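PDB 6Q64: endoglycosidase from Bacteroides thetaiotaomicron, which probably hydrolyses glycosidic bonds within complex N-glycans as a family 18 endo-acting glycoside hydrolase. Local coordinates for residues 134-137 with 138-142; 211-214 with 215-218. The protein carries 1 engineered substitution. All coordinates share one frame; numbering follows the deposited sequence.

Interaction 1: residues 134-137 with 138-142; sequences IIQD and LGDQL
Asp140 OD2 receives the backbone N-H of Asp137 in a weak but nearly straight hydrogen bond (N to OD2 3.2 Å, 168° at the hydrogen), closing a tight turn at the C-terminal end of strand 128-135 of the TIM barrel. Gln136 N is also near, 3.6 Å from Asp140 OD2, and Gln136 CB lies at the same distance from that oxygen, so the carboxylate sits inside the bend with main chain on its flank. The other carboxylate branch lies alongside Asp137, with Asp140 OD1 3.6 Å from Asp137 CB. Asp137 turns its own carboxylate elsewhere: with CG anti to the carbonyl carbon (chi1 -62°), OD1 takes the N-H of Thr198. The two acids stay close nonetheless, Asp137 OD2 being 4.3 Å from Asp140 OD1. Leu138 leaves the turn in the other direction, CG anti to its backbone N (chi1 165°), and buries its side chain among Val166, Tyr169 and Trp153, while its N-H goes to Thr198 OG1. At the inner side of the turn, Asp140 CG approaches the carbonyl oxygen of its neighbour in space, Asp137 O, to 3.4 Å.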
# COMPACT_ATOMS: atom_id res chain seq x y z
N ILE A 134 -7.20 -6.18 7.99
CA ILE A 134 -6.37 -6.99 8.92
C ILE A 134 -6.64 -8.46 8.65
O ILE A 134 -7.81 -8.84 8.51
CB ILE A 134 -6.63 -6.64 10.40
CG1 ILE A 134 -5.93 -5.33 10.80
CG2 ILE A 134 -6.21 -7.80 11.30
CD1 ILE A 134 -6.43 -4.76 12.11
N ILE A 135 -5.58 -9.26 8.57
CA ILE A 135 -5.74 -10.73 8.52
C ILE A 135 -5.25 -11.32 9.85
O ILE A 135 -4.07 -11.03 10.29
CB ILE A 135 -5.18 -11.30 7.22
CG1 ILE A 135 -6.17 -10.89 6.13
CG2 ILE A 135 -4.98 -12.80 7.29
CD1 ILE A 135 -5.72 -11.14 4.73
N GLN A 136 -6.24 -11.94 10.50
CA GLN A 136 -6.27 -12.44 11.89
C GLN A 136 -6.90 -13.83 11.82
O GLN A 136 -6.14 -14.80 11.96
CB GLN A 136 -7.06 -11.49 12.80
CG GLN A 136 -7.57 -12.12 14.09
CD GLN A 136 -7.63 -11.14 15.25
OE1 GLN A 136 -6.72 -10.35 15.48
NE2 GLN A 136 -8.72 -11.20 15.99
N ASP A 137 -8.20 -13.92 11.54
CA ASP A 137 -8.91 -15.23 11.52
C ASP A 137 -9.22 -15.64 10.08
O ASP A 137 -9.25 -14.74 9.21
CB ASP A 137 -10.14 -15.22 12.44
CG ASP A 137 -9.75 -14.99 13.89
OD1 ASP A 137 -8.96 -15.79 14.43
OD2 ASP A 137 -10.19 -13.98 14.45
N LEU A 138 -9.39 -16.94 9.85
CA LEU A 138 -9.64 -17.54 8.51
C LEU A 138 -10.75 -16.75 7.83
O LEU A 138 -10.49 -16.11 6.80
CB LEU A 138 -10.01 -19.01 8.65
CG LEU A 138 -10.64 -19.67 7.42
CD1 LEU A 138 -9.85 -19.39 6.15
CD2 LEU A 138 -10.77 -21.17 7.62
N GLY A 139 -11.96 -16.80 8.37
CA GLY A 139 -13.05 -15.93 7.91
C GLY A 139 -12.88 -14.54 8.47
O GLY A 139 -12.96 -14.40 9.71
N ASP A 140 -12.61 -13.55 7.61
CA ASP A 140 -12.45 -12.16 8.08
C ASP A 140 -12.96 -11.23 6.98
O ASP A 140 -12.30 -11.19 5.93
CB ASP A 140 -11.01 -11.86 8.50
CG ASP A 140 -10.78 -11.83 10.01
OD1 ASP A 140 -11.62 -12.34 10.77
OD2 ASP A 140 -9.74 -11.30 10.43
N GLN A 141 -14.11 -10.58 7.20
CA GLN A 141 -14.66 -9.51 6.34
C GLN A 141 -15.27 -10.09 5.06
O GLN A 141 -15.70 -9.30 4.23
CB GLN A 141 -13.60 -8.49 5.89
CG GLN A 141 -12.86 -7.80 7.03
CD GLN A 141 -13.72 -6.78 7.72
OE1 GLN A 141 -13.84 -5.64 7.26
NE2 GLN A 141 -14.34 -7.17 8.81
N LEU A 142 -15.27 -11.41 4.87
CA LEU A 142 -16.00 -12.03 3.73
C LEU A 142 -16.98 -13.05 4.29
O LEU A 142 -17.57 -13.82 3.49
CB LEU A 142 -15.03 -12.69 2.75
CG LEU A 142 -14.13 -11.77 1.92
CD1 LEU A 142 -13.34 -12.58 0.90
CD2 LEU A 142 -14.93 -10.68 1.20

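Interaction 2: residues 211-214 with 215-218; sequences NKMQ and VFIE
The first turns of helix 211-224, which packs on the outside of the TIM barrel in the crossover between strands 184-189 and 230-235, are held together here by both backbone and side-chain bonds. Gln214 and Glu218, one turn apart, are linked twice. Glu218 N donates to Gln214 O at 2.8 Å, and Gln214 NE2 donates to Glu218 OE2, also at 2.8 Å and almost straight (175°). The bend at chi2 of Gln214 (75°) carries the amide round so that NE2 meets the acid; the bond lies in the amide plane but reaches OE2 on its anti side, somewhat out of the carboxylate plane, and the two flat groups are steeply inclined to each other. Gln214 OE1 is bonded to Thr244 OG1.

On the buried face, selenomethionine Met213 and Phe216 run side by side in a Met-aromatic contact. Met213 SE lies 3.6 Å from Phe216 CD2 and 4.5 Å from the centroid of that ring, reaching it obliquely, 52° off its normal. Ile217 lies along the backbone of the preceding turn, its CD1 3.4 Å from Met213 O. Among the main-chain bonds, Phe216 N donates to Lys212 O at 3.0 Å, whereas Val215 N divides its hydrogen between Asn211 O and, weakly, Lys212 O. Ahead of this turn, Asn210 OD1 accepts the N-H of Met213. Val215 and Phe216 rest on helix 162-179, and Met213 and Phe216 on Ile135.

A carboxylate acceptor facing NE2 sets the flip of the Gln214 amide, while Thr244 holds its other end, and the hydrogen bond to Glu218 would be expected to favour the ionised carboxylate.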
# COMPACT_ATOMS: atom_id res chain seq x y z
N ASN A 211 2.25 -22.88 7.61
CA ASN A 211 1.97 -23.39 6.25
C ASN A 211 0.61 -22.86 5.79
O ASN A 211 0.33 -23.00 4.58
CB ASN A 211 1.92 -24.92 6.17
CG ASN A 211 1.80 -25.44 4.74
OD1 ASN A 211 2.50 -24.95 3.82
ND2 ASN A 211 0.95 -26.49 4.56
N LYS A 212 -0.22 -22.36 6.72
CA LYS A 212 -1.63 -21.97 6.38
C LYS A 212 -1.54 -20.59 5.75
O LYS A 212 -1.96 -20.40 4.60
CB LYS A 212 -2.62 -22.11 7.55
CG LYS A 212 -2.19 -21.54 8.89
CD LYS A 212 -2.91 -22.11 10.10
CE LYS A 212 -2.17 -21.70 11.36
NZ LYS A 212 -3.06 -21.72 12.53
N MSE A 213 -0.82 -19.70 6.44
CA MSE A 213 -0.47 -18.42 5.84
C MSE A 213 0.33 -18.59 4.55
O MSE A 213 0.35 -17.70 3.72
CB MSE A 213 0.24 -17.54 6.87
CG MSE A 213 -0.01 -16.04 6.65
SE MSE A 213 -1.92 -15.48 6.49
CE MSE A 213 -2.02 -15.95 8.36
N GLN A 214 0.97 -19.74 4.33
CA GLN A 214 1.79 -19.94 3.15
C GLN A 214 0.90 -20.24 1.95
O GLN A 214 1.16 -19.68 0.86
CB GLN A 214 2.80 -21.07 3.40
CG GLN A 214 3.50 -21.59 2.14
CD GLN A 214 4.57 -20.64 1.61
OE1 GLN A 214 5.19 -19.88 2.37
NE2 GLN A 214 4.78 -20.70 0.31
N VAL A 215 -0.10 -21.11 2.09
CA VAL A 215 -0.93 -21.49 0.90
C VAL A 215 -1.99 -20.40 0.69
O VAL A 215 -2.53 -20.26 -0.44
CB VAL A 215 -1.47 -22.94 0.99
CG1 VAL A 215 -2.39 -23.15 2.17
CG2 VAL A 215 -2.14 -23.38 -0.32
N PHE A 216 -2.19 -19.56 1.71
CA PHE A 216 -2.99 -18.32 1.61
C PHE A 216 -2.36 -17.43 0.54
O PHE A 216 -2.93 -17.23 -0.56
CB PHE A 216 -3.07 -17.64 2.98
CG PHE A 216 -3.91 -16.39 2.96
CD1 PHE A 216 -5.24 -16.46 2.58
CD2 PHE A 216 -3.36 -15.15 3.26
CE1 PHE A 216 -6.02 -15.32 2.54
CE2 PHE A 216 -4.14 -14.01 3.21
CZ PHE A 216 -5.47 -14.10 2.86
N ILE A 217 -1.17 -16.95 0.86
CA ILE A 217 -0.32 -16.10 -0.02
C ILE A 217 -0.06 -16.82 -1.34
O ILE A 217 -0.03 -16.15 -2.36
CB ILE A 217 1.00 -15.79 0.70
CG1 ILE A 217 0.76 -14.92 1.93
CG2 ILE A 217 2.01 -15.19 -0.24
CD1 ILE A 217 1.96 -14.84 2.82
N GLU A 218 0.16 -18.13 -1.30
CA GLU A 218 0.43 -18.93 -2.52
C GLU A 218 -0.76 -18.79 -3.48
O GLU A 218 -0.51 -18.61 -4.69
CB GLU A 218 0.71 -20.38 -2.16
CG GLU A 218 2.14 -20.84 -2.39
CD GLU A 218 2.38 -22.29 -1.98
OE1 GLU A 218 1.51 -23.15 -2.30
OE2 GLU A 218 3.40 -22.55 -1.32

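In the fold
Interactions 1 and 2 come in series along the chain, their centres about 14 Å apart. Interaction 1 lies at the end of strand 128-135, whereas interaction 2 opens helix 211-224, which follows the neighbouring parallel strand 184-189. They meet in the packing layer between barrel and helices: Ile135 CD1 is 3.5 Å from Phe216 CZ, and Ile135 CG2 is 4.1 Å from Met213 SE. Both also lean on helix 162-179. Strand 184-189, touched by both, carries the two middle aspartates of the DxxDxDxE motif of family 18, whose final acid, just past the strand, is replaced in this engineered protein; both contacts therefore border the strand that, as in family 18 generally, leads to the catalytic acid.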